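Transcarboxylase 5S subunit (Propionibacterium freudenreichii subsp. shermanii, PDB 1RQB) catalyses transfer of a carboxyl group from the biotin of the 1.3S subunit to pyruvate, forming oxaloacetate, with one cobalt ion per subunit. Local coordinates at residues A[32-37]-A[226-231]; A[255-258]-A[263-266]; A[60-65]-A[220-225]; A[46-51]-A[294-299]; A[233-238]-A[269-274]. One frame throughout, in Å; residues are numbered along the deposited sequence.

Contact 1: A[32-37]-A[226-231]; sequences LRDAHQ and HCHSTT. With CO (cobalt (II) ion), chain B.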
# COMPACT_ATOMS: atom_id res chain seq x y z
N LEU A 32 -16.45 1.40 -8.52
CA LEU A 32 -17.69 0.73 -8.96
C LEU A 32 -17.44 -0.42 -9.93
O LEU A 32 -18.39 -1.13 -10.29
CB LEU A 32 -18.65 1.74 -9.59
CG LEU A 32 -19.04 2.91 -8.67
CD1 LEU A 32 -19.97 3.83 -9.44
CD2 LEU A 32 -19.71 2.41 -7.38
N ARG A 33 -16.21 -0.63 -10.37
CA ARG A 33 -15.98 -1.75 -11.29
C ARG A 33 -14.71 -2.52 -10.94
O ARG A 33 -14.76 -3.56 -10.29
CB ARG A 33 -15.93 -1.25 -12.75
CG ARG A 33 -16.08 -2.35 -13.83
CD ARG A 33 -14.91 -3.32 -13.91
NE ARG A 33 -13.70 -2.65 -14.39
CZ ARG A 33 -12.62 -3.29 -14.84
NH1 ARG A 33 -12.60 -4.61 -14.87
NH2 ARG A 33 -11.57 -2.59 -15.28
N ASP A 34 -13.55 -1.99 -11.32
CA ASP A 34 -12.30 -2.75 -11.14
C ASP A 34 -11.93 -2.97 -9.67
O ASP A 34 -11.35 -4.00 -9.34
CB ASP A 34 -11.14 -2.06 -11.88
CG ASP A 34 -10.09 -3.05 -12.37
OD1 ASP A 34 -8.98 -2.60 -12.71
OD2 ASP A 34 -10.37 -4.27 -12.42
N ALA A 35 -12.25 -2.03 -8.78
CA ALA A 35 -11.85 -2.23 -7.38
C ALA A 35 -12.48 -3.49 -6.78
O ALA A 35 -11.77 -4.31 -6.20
CB ALA A 35 -12.21 -1.00 -6.52
N HIS A 36 -13.79 -3.67 -6.93
CA HIS A 36 -14.38 -4.87 -6.31
C HIS A 36 -14.14 -6.10 -7.18
O HIS A 36 -14.13 -7.23 -6.68
CB HIS A 36 -15.86 -4.66 -5.98
CG HIS A 36 -16.74 -4.47 -7.18
ND1 HIS A 36 -17.29 -5.52 -7.87
CD2 HIS A 36 -17.18 -3.34 -7.78
CE1 HIS A 36 -18.03 -5.05 -8.86
NE2 HIS A 36 -17.98 -3.73 -8.82
N GLN A 37 -13.91 -5.90 -8.47
CA GLN A 37 -13.59 -7.06 -9.32
C GLN A 37 -12.25 -7.64 -8.85
O GLN A 37 -12.07 -8.85 -8.76
CB GLN A 37 -13.44 -6.65 -10.79
CG GLN A 37 -13.02 -7.82 -11.70
CD GLN A 37 -13.03 -7.48 -13.19
OE1 GLN A 37 -13.95 -6.83 -13.68
NE2 GLN A 37 -12.00 -7.92 -13.91
N HIS A 226 -3.54 3.20 -16.20
CA HIS A 226 -4.28 2.27 -15.33
C HIS A 226 -3.29 1.27 -14.73
O HIS A 226 -2.84 0.35 -15.41
CB HIS A 226 -5.33 1.51 -16.16
CG HIS A 226 -6.15 0.53 -15.36
ND1 HIS A 226 -7.26 0.90 -14.63
CD2 HIS A 226 -6.00 -0.80 -15.17
CE1 HIS A 226 -7.76 -0.16 -14.02
NE2 HIS A 226 -7.01 -1.21 -14.33
N CYS A 227 -2.95 1.46 -13.47
CA CYS A 227 -2.00 0.55 -12.81
C CYS A 227 -2.63 -0.06 -11.56
O CYS A 227 -3.27 0.64 -10.78
CB CYS A 227 -0.75 1.29 -12.31
SG CYS A 227 0.48 1.75 -13.51
N HIS A 228 -2.42 -1.36 -11.38
CA HIS A 228 -2.84 -2.05 -10.15
C HIS A 228 -1.69 -1.85 -9.15
O HIS A 228 -0.62 -1.40 -9.54
CB HIS A 228 -3.11 -3.53 -10.43
CG HIS A 228 -4.42 -3.76 -11.12
ND1 HIS A 228 -5.45 -4.48 -10.54
CD2 HIS A 228 -4.91 -3.30 -12.29
CE1 HIS A 228 -6.51 -4.45 -11.33
NE2 HIS A 228 -6.21 -3.74 -12.40
N SER A 229 -1.89 -2.21 -7.88
CA SER A 229 -0.86 -1.96 -6.86
C SER A 229 -0.28 -3.26 -6.31
O SER A 229 0.38 -3.26 -5.28
CB SER A 229 -1.49 -1.17 -5.71
OG SER A 229 -2.69 -1.82 -5.27
N THR A 230 -0.50 -4.35 -7.03
CA THR A 230 -0.10 -5.71 -6.63
C THR A 230 1.37 -5.84 -6.20
O THR A 230 1.67 -6.57 -5.25
CB THR A 230 -0.39 -6.68 -7.77
OG1 THR A 230 -1.67 -6.35 -8.34
CG2 THR A 230 -0.43 -8.13 -7.24
N THR A 231 2.29 -5.18 -6.89
CA THR A 231 3.72 -5.28 -6.59
C THR A 231 4.18 -4.16 -5.65
O THR A 231 5.34 -4.14 -5.23
CB THR A 231 4.55 -5.15 -7.84
OG1 THR A 231 4.22 -3.90 -8.47
CG2 THR A 231 4.29 -6.31 -8.78
CO CO B . -7.57 -3.29 -13.98
O HOH W 1 -8.43 -5.37 -13.75

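Contact 2: A[255-258]-A[263-266]; sequences SMSL and NPTE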
# COMPACT_ATOMS: atom_id res chain seq x y z
N SER A 255 -10.71 3.15 0.99
CA SER A 255 -11.23 2.00 1.75
C SER A 255 -11.38 0.76 0.87
O SER A 255 -11.69 -0.32 1.36
CB SER A 255 -12.57 2.36 2.40
OG SER A 255 -13.43 3.01 1.48
N MSE A 256 -11.15 0.91 -0.43
CA MSE A 256 -11.26 -0.20 -1.39
C MSE A 256 -10.02 -0.19 -2.29
O MSE A 256 -10.15 -0.29 -3.51
CB MSE A 256 -12.46 0.02 -2.30
CG MSE A 256 -13.77 0.15 -1.59
SE MSE A 256 -14.40 -1.62 -1.23
CE MSE A 256 -15.11 -2.04 -3.01
N SER A 257 -8.83 -0.09 -1.69
CA SER A 257 -7.59 0.03 -2.48
C SER A 257 -6.48 -0.89 -1.95
O SER A 257 -6.64 -1.56 -0.93
CB SER A 257 -7.08 1.47 -2.40
OG SER A 257 -6.63 1.77 -1.09
N LEU A 258 -5.37 -0.89 -2.69
CA LEU A 258 -4.13 -1.63 -2.42
C LEU A 258 -4.27 -3.13 -2.69
O LEU A 258 -5.33 -3.62 -3.08
CB LEU A 258 -3.64 -1.38 -0.99
CG LEU A 258 -3.35 0.11 -0.73
CD1 LEU A 258 -2.72 0.28 0.65
CD2 LEU A 258 -2.42 0.65 -1.80
N ASN A 263 -3.97 1.91 -6.46
CA ASN A 263 -3.46 2.95 -5.56
C ASN A 263 -4.65 3.80 -5.14
O ASN A 263 -5.59 3.99 -5.91
CB ASN A 263 -2.37 3.75 -6.29
CG ASN A 263 -1.20 2.86 -6.69
OD1 ASN A 263 -0.51 2.30 -5.84
ND2 ASN A 263 -1.00 2.69 -8.00
N PRO A 264 -4.65 4.30 -3.89
CA PRO A 264 -5.72 5.12 -3.30
C PRO A 264 -5.93 6.51 -3.90
O PRO A 264 -4.99 7.30 -4.03
CB PRO A 264 -5.35 5.18 -1.80
CG PRO A 264 -4.18 4.21 -1.65
CD PRO A 264 -3.49 4.26 -2.97
N THR A 265 -7.18 6.80 -4.23
CA THR A 265 -7.56 8.08 -4.83
C THR A 265 -7.08 9.25 -3.97
O THR A 265 -6.41 10.16 -4.46
CB THR A 265 -9.10 8.17 -4.98
OG1 THR A 265 -9.54 7.14 -5.87
CG2 THR A 265 -9.53 9.55 -5.50
N GLU A 266 -7.41 9.23 -2.69
CA GLU A 266 -7.04 10.35 -1.81
C GLU A 266 -5.52 10.46 -1.67
O GLU A 266 -4.99 11.57 -1.59
CB GLU A 266 -7.68 10.19 -0.44
CG GLU A 266 -9.20 10.06 -0.50
CD GLU A 266 -9.65 8.62 -0.31
OE1 GLU A 266 -9.33 7.76 -1.16
OE2 GLU A 266 -10.31 8.35 0.71

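Contact 3: A[60-65]-A[220-225]; sequences GYWSVE and KTQINL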
# COMPACT_ATOMS: atom_id res chain seq x y z
N GLY A 60 -15.65 15.26 -8.78
CA GLY A 60 -14.75 15.91 -9.74
C GLY A 60 -13.89 14.98 -10.59
O GLY A 60 -12.90 15.40 -11.19
N TYR A 61 -14.27 13.71 -10.68
CA TYR A 61 -13.50 12.73 -11.45
C TYR A 61 -13.62 12.99 -12.96
O TYR A 61 -14.64 13.49 -13.43
CB TYR A 61 -14.03 11.32 -11.18
CG TYR A 61 -13.86 10.84 -9.77
CD1 TYR A 61 -14.97 10.59 -8.97
CD2 TYR A 61 -12.59 10.57 -9.26
CE1 TYR A 61 -14.83 10.06 -7.68
CE2 TYR A 61 -12.43 10.04 -7.97
CZ TYR A 61 -13.56 9.78 -7.19
OH TYR A 61 -13.40 9.20 -5.96
N TRP A 62 -12.59 12.62 -13.71
CA TRP A 62 -12.62 12.77 -15.17
C TRP A 62 -13.65 11.78 -15.72
O TRP A 62 -14.44 12.08 -16.61
CB TRP A 62 -11.25 12.47 -15.78
CG TRP A 62 -11.25 12.65 -17.28
CD1 TRP A 62 -11.28 13.84 -17.96
CD2 TRP A 62 -11.38 11.62 -18.26
NE1 TRP A 62 -11.42 13.60 -19.32
CE2 TRP A 62 -11.49 12.25 -19.52
CE3 TRP A 62 -11.42 10.22 -18.19
CZ2 TRP A 62 -11.63 11.52 -20.72
CZ3 TRP A 62 -11.57 9.49 -19.38
CH2 TRP A 62 -11.67 10.15 -20.63
N SER A 63 -13.64 10.57 -15.16
CA SER A 63 -14.61 9.52 -15.53
C SER A 63 -14.78 8.58 -14.35
O SER A 63 -13.98 8.57 -13.42
CB SER A 63 -14.15 8.72 -16.77
OG SER A 63 -13.06 7.86 -16.47
N VAL A 64 -15.86 7.81 -14.40
CA VAL A 64 -16.21 6.82 -13.36
C VAL A 64 -16.34 5.46 -14.04
O VAL A 64 -17.27 5.23 -14.82
CB VAL A 64 -17.55 7.20 -12.70
CG1 VAL A 64 -17.93 6.16 -11.65
CG2 VAL A 64 -17.42 8.61 -12.05
N GLU A 65 -15.42 4.54 -13.77
CA GLU A 65 -15.53 3.22 -14.41
C GLU A 65 -16.63 2.46 -13.67
O GLU A 65 -16.55 2.30 -12.45
CB GLU A 65 -14.18 2.48 -14.34
CG GLU A 65 -14.15 1.25 -15.25
CD GLU A 65 -12.98 0.32 -14.95
OE1 GLU A 65 -12.18 0.07 -15.87
OE2 GLU A 65 -12.89 -0.15 -13.80
N LYS A 220 -0.83 16.95 -27.36
CA LYS A 220 -2.29 16.88 -27.41
C LYS A 220 -2.75 15.42 -27.28
O LYS A 220 -3.94 15.16 -27.11
CB LYS A 220 -2.82 17.44 -28.74
CG LYS A 220 -2.46 16.58 -29.96
CD LYS A 220 -3.07 17.13 -31.24
CE LYS A 220 -2.79 16.21 -32.43
NZ LYS A 220 -1.34 16.02 -32.67
N THR A 221 -1.83 14.47 -27.39
CA THR A 221 -2.20 13.05 -27.29
C THR A 221 -2.63 12.74 -25.86
O THR A 221 -1.81 12.83 -24.94
CB THR A 221 -1.01 12.13 -27.66
OG1 THR A 221 -0.51 12.50 -28.96
CG2 THR A 221 -1.45 10.68 -27.71
N GLN A 222 -3.90 12.39 -25.66
CA GLN A 222 -4.39 12.09 -24.31
C GLN A 222 -4.03 10.66 -23.90
O GLN A 222 -4.35 9.70 -24.60
CB GLN A 222 -5.92 12.25 -24.20
CG GLN A 222 -6.43 11.79 -22.83
CD GLN A 222 -7.92 11.99 -22.59
OE1 GLN A 222 -8.50 11.36 -21.71
NE2 GLN A 222 -8.54 12.88 -23.36
N ILE A 223 -3.36 10.54 -22.77
CA ILE A 223 -2.97 9.22 -22.25
C ILE A 223 -3.51 9.06 -20.83
O ILE A 223 -3.37 9.95 -19.99
CB ILE A 223 -1.44 9.06 -22.21
CG1 ILE A 223 -0.85 9.25 -23.61
CG2 ILE A 223 -1.09 7.69 -21.70
CD1 ILE A 223 0.66 9.43 -23.63
N ASN A 224 -4.17 7.92 -20.60
CA ASN A 224 -4.73 7.56 -19.29
C ASN A 224 -3.94 6.37 -18.76
O ASN A 224 -3.76 5.38 -19.48
CB ASN A 224 -6.20 7.15 -19.43
CG ASN A 224 -7.15 8.32 -19.73
OD1 ASN A 224 -8.30 8.32 -19.30
ND2 ASN A 224 -6.67 9.29 -20.48
N LEU A 225 -3.45 6.43 -17.53
CA LEU A 225 -2.66 5.31 -17.01
C LEU A 225 -3.49 4.52 -15.99
O LEU A 225 -4.07 5.08 -15.06
CB LEU A 225 -1.37 5.82 -16.36
CG LEU A 225 -0.46 4.80 -15.68
CD1 LEU A 225 0.04 3.79 -16.72
CD2 LEU A 225 0.71 5.52 -15.01

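Contact 4: A[46-51]-A[294-299]; sequences MEDMVG and KAIRPK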
# COMPACT_ATOMS: atom_id res chain seq x y z
N MSE A 46 -25.38 -4.12 -6.17
CA MSE A 46 -25.81 -2.76 -6.54
C MSE A 46 -26.34 -2.03 -5.31
O MSE A 46 -26.10 -0.84 -5.14
CB MSE A 46 -26.89 -2.83 -7.63
CG MSE A 46 -27.29 -1.47 -8.16
SE MSE A 46 -25.72 -0.52 -8.89
CE MSE A 46 -26.64 0.52 -10.25
N GLU A 47 -27.05 -2.75 -4.44
CA GLU A 47 -27.62 -2.16 -3.22
C GLU A 47 -26.53 -1.52 -2.36
O GLU A 47 -26.78 -0.53 -1.66
CB GLU A 47 -28.36 -3.24 -2.40
CG GLU A 47 -27.48 -4.42 -2.00
CD GLU A 47 -28.25 -5.61 -1.43
OE1 GLU A 47 -29.16 -6.12 -2.13
OE2 GLU A 47 -27.94 -6.04 -0.30
N ASP A 48 -25.32 -2.06 -2.42
CA ASP A 48 -24.22 -1.56 -1.59
C ASP A 48 -23.45 -0.42 -2.28
O ASP A 48 -22.56 0.17 -1.67
CB ASP A 48 -23.25 -2.70 -1.26
CG ASP A 48 -23.82 -3.68 -0.22
OD1 ASP A 48 -24.55 -3.23 0.68
OD2 ASP A 48 -23.52 -4.89 -0.29
N MSE A 49 -23.79 -0.09 -3.52
CA MSE A 49 -23.06 0.96 -4.25
C MSE A 49 -23.88 2.23 -4.49
O MSE A 49 -23.34 3.33 -4.44
CB MSE A 49 -22.60 0.45 -5.62
CG MSE A 49 -21.62 -0.70 -5.62
SE MSE A 49 -20.98 -1.11 -7.44
CE MSE A 49 -22.34 -2.38 -7.99
N VAL A 50 -25.18 2.09 -4.76
CA VAL A 50 -26.01 3.25 -5.11
C VAL A 50 -25.92 4.40 -4.11
O VAL A 50 -26.00 5.57 -4.49
CB VAL A 50 -27.50 2.88 -5.32
CG1 VAL A 50 -27.64 1.97 -6.54
CG2 VAL A 50 -28.07 2.22 -4.07
N GLY A 51 -25.76 4.09 -2.83
CA GLY A 51 -25.68 5.13 -1.82
C GLY A 51 -24.51 6.09 -1.94
O GLY A 51 -24.52 7.15 -1.32
N LYS A 294 -16.14 1.87 3.49
CA LYS A 294 -15.46 1.29 4.65
C LYS A 294 -16.47 0.49 5.48
O LYS A 294 -16.14 -0.56 6.04
CB LYS A 294 -14.85 2.39 5.52
CG LYS A 294 -14.14 1.83 6.74
CD LYS A 294 -13.51 2.90 7.62
CE LYS A 294 -12.82 2.26 8.82
NZ LYS A 294 -11.87 1.16 8.44
N ALA A 295 -17.70 0.97 5.53
CA ALA A 295 -18.76 0.31 6.30
C ALA A 295 -19.29 -0.93 5.58
O ALA A 295 -19.77 -1.87 6.21
CB ALA A 295 -19.91 1.31 6.53
N ILE A 296 -19.17 -0.96 4.26
CA ILE A 296 -19.70 -2.07 3.46
C ILE A 296 -18.69 -3.19 3.22
O ILE A 296 -19.06 -4.36 3.17
CB ILE A 296 -20.20 -1.52 2.10
CG1 ILE A 296 -21.59 -0.90 2.29
CG2 ILE A 296 -20.18 -2.62 1.02
CD1 ILE A 296 -22.08 -0.17 1.09
N ARG A 297 -17.41 -2.86 3.12
CA ARG A 297 -16.41 -3.88 2.75
C ARG A 297 -16.35 -5.10 3.68
O ARG A 297 -16.17 -6.22 3.20
CB ARG A 297 -15.03 -3.25 2.61
CG ARG A 297 -14.00 -4.22 2.08
CD ARG A 297 -12.69 -3.52 1.81
NE ARG A 297 -11.70 -4.46 1.31
CZ ARG A 297 -10.48 -4.11 0.91
NH1 ARG A 297 -10.12 -2.82 0.95
NH2 ARG A 297 -9.63 -5.03 0.50
N PRO A 298 -16.49 -4.92 5.01
CA PRO A 298 -16.41 -6.12 5.86
C PRO A 298 -17.39 -7.25 5.51
O PRO A 298 -17.12 -8.42 5.80
CB PRO A 298 -16.65 -5.56 7.27
CG PRO A 298 -16.10 -4.17 7.16
CD PRO A 298 -16.67 -3.72 5.83
N LYS A 299 -18.51 -6.91 4.89
CA LYS A 299 -19.53 -7.91 4.52
C LYS A 299 -19.03 -8.83 3.41
O LYS A 299 -19.61 -9.89 3.17
CB LYS A 299 -20.82 -7.23 4.06
CG LYS A 299 -21.48 -6.35 5.11
CD LYS A 299 -22.87 -5.88 4.68
CE LYS A 299 -22.87 -5.12 3.36
NZ LYS A 299 -24.24 -4.62 3.04

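Contact 5: A[233-238]-A[269-274]; sequences VTEVSL and AEMLEG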
# COMPACT_ATOMS: atom_id res chain seq x y z
N VAL A 233 4.85 -0.99 -6.36
CA VAL A 233 5.77 0.02 -6.91
C VAL A 233 5.04 1.06 -7.77
O VAL A 233 5.62 2.09 -8.10
CB VAL A 233 6.86 -0.61 -7.85
CG1 VAL A 233 7.47 -1.88 -7.23
CG2 VAL A 233 6.25 -0.97 -9.22
N THR A 234 3.78 0.83 -8.10
CA THR A 234 3.12 1.69 -9.09
C THR A 234 2.67 3.07 -8.61
O THR A 234 2.37 3.93 -9.44
CB THR A 234 1.95 0.96 -9.77
OG1 THR A 234 0.96 0.64 -8.79
CG2 THR A 234 2.45 -0.31 -10.46
N GLU A 235 2.58 3.35 -7.31
CA GLU A 235 2.18 4.73 -7.00
C GLU A 235 3.34 5.65 -7.38
O GLU A 235 3.16 6.80 -7.78
CB GLU A 235 1.79 4.92 -5.54
CG GLU A 235 1.23 6.32 -5.28
CD GLU A 235 0.55 6.44 -3.93
OE1 GLU A 235 -0.48 5.77 -3.72
OE2 GLU A 235 1.04 7.21 -3.09
N VAL A 236 4.56 5.14 -7.26
CA VAL A 236 5.72 5.95 -7.66
C VAL A 236 5.70 6.07 -9.18
O VAL A 236 6.09 7.10 -9.74
CB VAL A 236 7.02 5.31 -7.19
CG1 VAL A 236 8.21 6.20 -7.59
CG2 VAL A 236 6.99 5.14 -5.67
N SER A 237 5.23 5.02 -9.86
CA SER A 237 5.12 5.04 -11.33
C SER A 237 4.11 6.11 -11.74
O SER A 237 4.31 6.81 -12.73
CB SER A 237 4.70 3.67 -11.86
OG SER A 237 5.68 2.69 -11.52
N LEU A 238 3.01 6.24 -11.00
CA LEU A 238 2.01 7.27 -11.30
C LEU A 238 2.67 8.66 -11.20
O LEU A 238 2.44 9.52 -12.04
CB LEU A 238 0.84 7.21 -10.32
CG LEU A 238 -0.41 6.44 -10.76
CD1 LEU A 238 -0.05 5.04 -11.16
CD2 LEU A 238 -1.43 6.45 -9.64
N ALA A 269 -4.17 12.12 -4.74
CA ALA A 269 -4.47 13.55 -4.78
C ALA A 269 -3.60 14.32 -3.78
O ALA A 269 -3.05 15.37 -4.11
CB ALA A 269 -5.96 13.81 -4.48
N GLU A 270 -3.46 13.79 -2.57
CA GLU A 270 -2.69 14.49 -1.52
C GLU A 270 -1.19 14.55 -1.82
O GLU A 270 -0.53 15.53 -1.48
CB GLU A 270 -2.90 13.81 -0.17
CG GLU A 270 -4.32 13.87 0.35
CD GLU A 270 -4.60 15.10 1.21
OE1 GLU A 270 -3.79 16.06 1.20
OE2 GLU A 270 -5.64 15.09 1.89
N MSE A 271 -0.64 13.53 -2.45
CA MSE A 271 0.81 13.48 -2.68
C MSE A 271 1.29 14.58 -3.63
O MSE A 271 2.49 14.86 -3.68
CB MSE A 271 1.23 12.13 -3.28
CG MSE A 271 0.81 11.94 -4.73
SE MSE A 271 1.34 10.19 -5.50
CE MSE A 271 1.17 10.59 -7.39
N LEU A 272 0.39 15.22 -4.38
CA LEU A 272 0.83 16.23 -5.35
C LEU A 272 1.01 17.63 -4.75
O LEU A 272 1.52 18.52 -5.43
CB LEU A 272 -0.19 16.33 -6.50
CG LEU A 272 -0.39 15.05 -7.32
CD1 LEU A 272 -1.46 15.29 -8.40
CD2 LEU A 272 0.93 14.65 -7.95
N GLU A 273 0.63 17.84 -3.49
CA GLU A 273 0.70 19.18 -2.90
C GLU A 273 2.11 19.78 -2.97
O GLU A 273 3.08 19.19 -2.50
CB GLU A 273 0.20 19.16 -1.45
CG GLU A 273 0.25 20.53 -0.77
CD GLU A 273 -0.44 20.55 0.59
OE1 GLU A 273 -0.44 19.50 1.28
OE2 GLU A 273 -0.95 21.62 0.99
N GLY A 274 2.19 20.97 -3.56
CA GLY A 274 3.45 21.68 -3.71
C GLY A 274 4.35 21.31 -4.87
O GLY A 274 5.41 21.91 -5.04

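Contact 1: A[32-37]-A[226-231]
Asp34, in the part of helix 31-39 that opens with a wider pi-type turn at 32-35, faces His226 and His228 on an irregular loop that follows strand 223-225. No hydrogen bond joins the two segments. A cobalt ion joins them instead. It is bound by Asp34 OD1 at 2.0 Å, by His226 NE2 at 2.2 Å and by His228 NE2 at 2.1 Å. The imidazole of His226 reaches the metal with CG anti to the backbone N (chi1 -180°). Asp34 OD1 lies at the edge of this ring, in its plane, and the carboxylate is turned 24° from it. His228 approaches Asp34 from the opposite direction, its ring 77° from the carboxylate. Water 1 binds the metal at 2.3 Å and donates to Asp34 OD2 at 2.6 Å. Carboxylated Lys195 completes the protein ligands. In the second shell, Asp250 OD2 holds His226 ND1 and Pro260 O holds His228 ND1, which fixes both ring rotations; His262 NE2 also bonds to Asp34 OD1. Residues 33-37 also bind substrate, so the cobalt sits beside that site, consistent with a role in polarising bound pyruvate.

Contact 2: A[255-258]-A[263-266]
Pro264, Leu258 and Ser257 share most of the surface buried here. The proline ring is the common surface. Leu258 meets it with one methyl: CD2 lies 3.9 Å from Pro264 CD and 4.0 Å from CG, and the two side chains cross obliquely. CG of Leu258 stands beside its own backbone N (chi1 -60°), which swings the branch over to the proline although the first bond of the side chain does not aim there. Ser257 covers the neighbouring part of the ring. Its OG is 3.5 Å from Pro264 CG and 3.7 Å from Pro264 CB, a van der Waals contact with a polar atom. That hydroxyl is hydrogen-bonded to Ser254 O within its own loop.

The two segments belong to the loop that runs from strand 248-251 to helix 265-271. This is the last beta-alpha loop of the TIM barrel, at the C-terminal end of the strands, where the active site lies. Pro264 takes the N-cap position of the helix. The chain doubles back on itself, so that the CA atoms of Ser257 and Pro264 are 5.5 Å apart. The first side-chain bond of Asn263 points away from segment 255-258, and its ND2 bonds to Thr234 OG1 on helix 234-243. Val309 of the second subunit packs on Ser257, Leu258 and Pro264.

Contact 3: A[60-65]-A[220-225]
Trp62 meets Gln222 and Asn224 through the six-membered part of its indole. Gln222 OE1 approaches CZ2 to 3.3 Å and CH2 to 3.6 Å. It sits above the ring plane, offset toward the rim, with the amide turned 83° from the ring. Asn224 OD1 comes to 3.5 Å from Trp62 CZ3, and the two side chains cross at about a right angle. Trp62 reaches across because CG is anti to the backbone N (chi1 -178°), and Gln222 answers with a fully extended chain.

The two amides are tied to each other. Asn224 ND2 donates to Gln222 OE1 at 3.0 Å, nearly straight at 163°, and meets a lone pair of that oxygen in the carbonyl plane. This bond fixes the oxygen that lies over the indole. Further out, Gln161 NE2 gives a weak hydrogen bond to Asn224 OD1. Val248 packs on all three residues, and Arg98 makes a cation-pi contact with Trp62. The segments lead into strands 63-68 and 223-225 of the TIM barrel, which are not sheet neighbours, so the indole reaches across the N-terminal mouth of the barrel, packed on Val248 of strand 248-251. Two amide oxygens thus lie close to the indole without a hydrogen bond to it. The cation-pi contact with Arg98 would draw on the ring's pi electrons, which may make the oxygens easier to accommodate.

Contact 4: A[46-51]-A[294-299]
Asp48 meets Ile296 and Lys299 at the periphery of the TIM barrel. Segment 46-51 is in the connection between helices 31-39 and 53-58. Segment 294-299 is the end of helix 283-296 and the 3-10 turn after it. The charged part is a salt bridge. Lys299 NZ donates to Asp48 OD1 at 2.8 Å, from the syn side and 30° out of the carboxylate plane. Asp48 OD2 is farther, at 3.4 Å from NZ. The lysine chain bends at chi3 (-57°) and arrives from the direction opposite to the aspartate. Two other polar atoms steady Asp48: Tyr300 OH bonds to OD2, and His292 NE2 bonds to the backbone O.

The apolar part lies alongside. The methyl CG2 of Ile296 packs at 3.8 Å from Asp48 CB. The isoleucine thus covers the root of the side chain whose tip is held by the lysine. On the other side of segment 46-51, Met49 turns away from this contact and packs on Leu32 of helix 31-39. The turn that presents Asp48 is closed by Met46 O, which accepts from both Met49 N at 2.9 Å and Val50 N at 3.1 Å.

Contact 5: A[233-238]-A[269-274]
Met271, a selenomethionine, lies against Glu235 and Leu238 between two successive outer helices of the TIM barrel. Helix 234-243 follows strand 223-225, and helix 265-271 follows strand 248-251. The helices stand well apart here, with 9.9 Å between the CA atoms of Glu235 and Met271, and long side chains bridge the distance.

The close part is between Met271 and Glu235. Met271 SE is 3.8 Å from Glu235 OE2 and 3.9 Å from Glu235 CG. Both chains are extended beyond CG and slide past each other in opposite directions. Met271 has its CG between the backbone N and the carbonyl carbon (chi1 72°), and from there its straight chain reaches across to the other helix. The contact with the carboxylate is van der Waals packing. Pro264 and Asn263 pack on the same glutamate, and Gly232 of the second subunit also touches it.

Val236 of the second subunit rests on Met271 as well, so this layer continues into the dimer interface. Farther along, Glu273 and Gly274 are exposed and mark the solvent side. Glu270 and Glu273 form salt bridges with Lys202 of the second subunit. Looser packing within the chain comes from Leu238. Its first side-chain bond points toward segment 269-274, but the two residues approach no closer than 4.5 Å, between Met271 CE and Leu238 CB.

Overall arrangement
From the N terminus, contacts 1, 4 and 3 open in turn at 32-37, 46-51 and 60-65. Contact 3 closes first, at 220-225, and lies wholly within the loop of contact 1, which closes at 226-231. Contact 5 then opens at 233-238. The short loop of contact 2 (255-258 to 263-266) falls within it, and contact 5 closes at 269-274. Contact 4 closes last, at 294-299. It crosses contact 1 and encloses contacts 2, 3 and 5. Contact 3 ties two strand starts, contacts 1 and 2 join loops and helix starts at the barrel's C-terminal end, and contacts 4 and 5 tie its outer parts. Glu65 bridges contacts 1 and 3, and Thr234 contacts 1, 2 and 5.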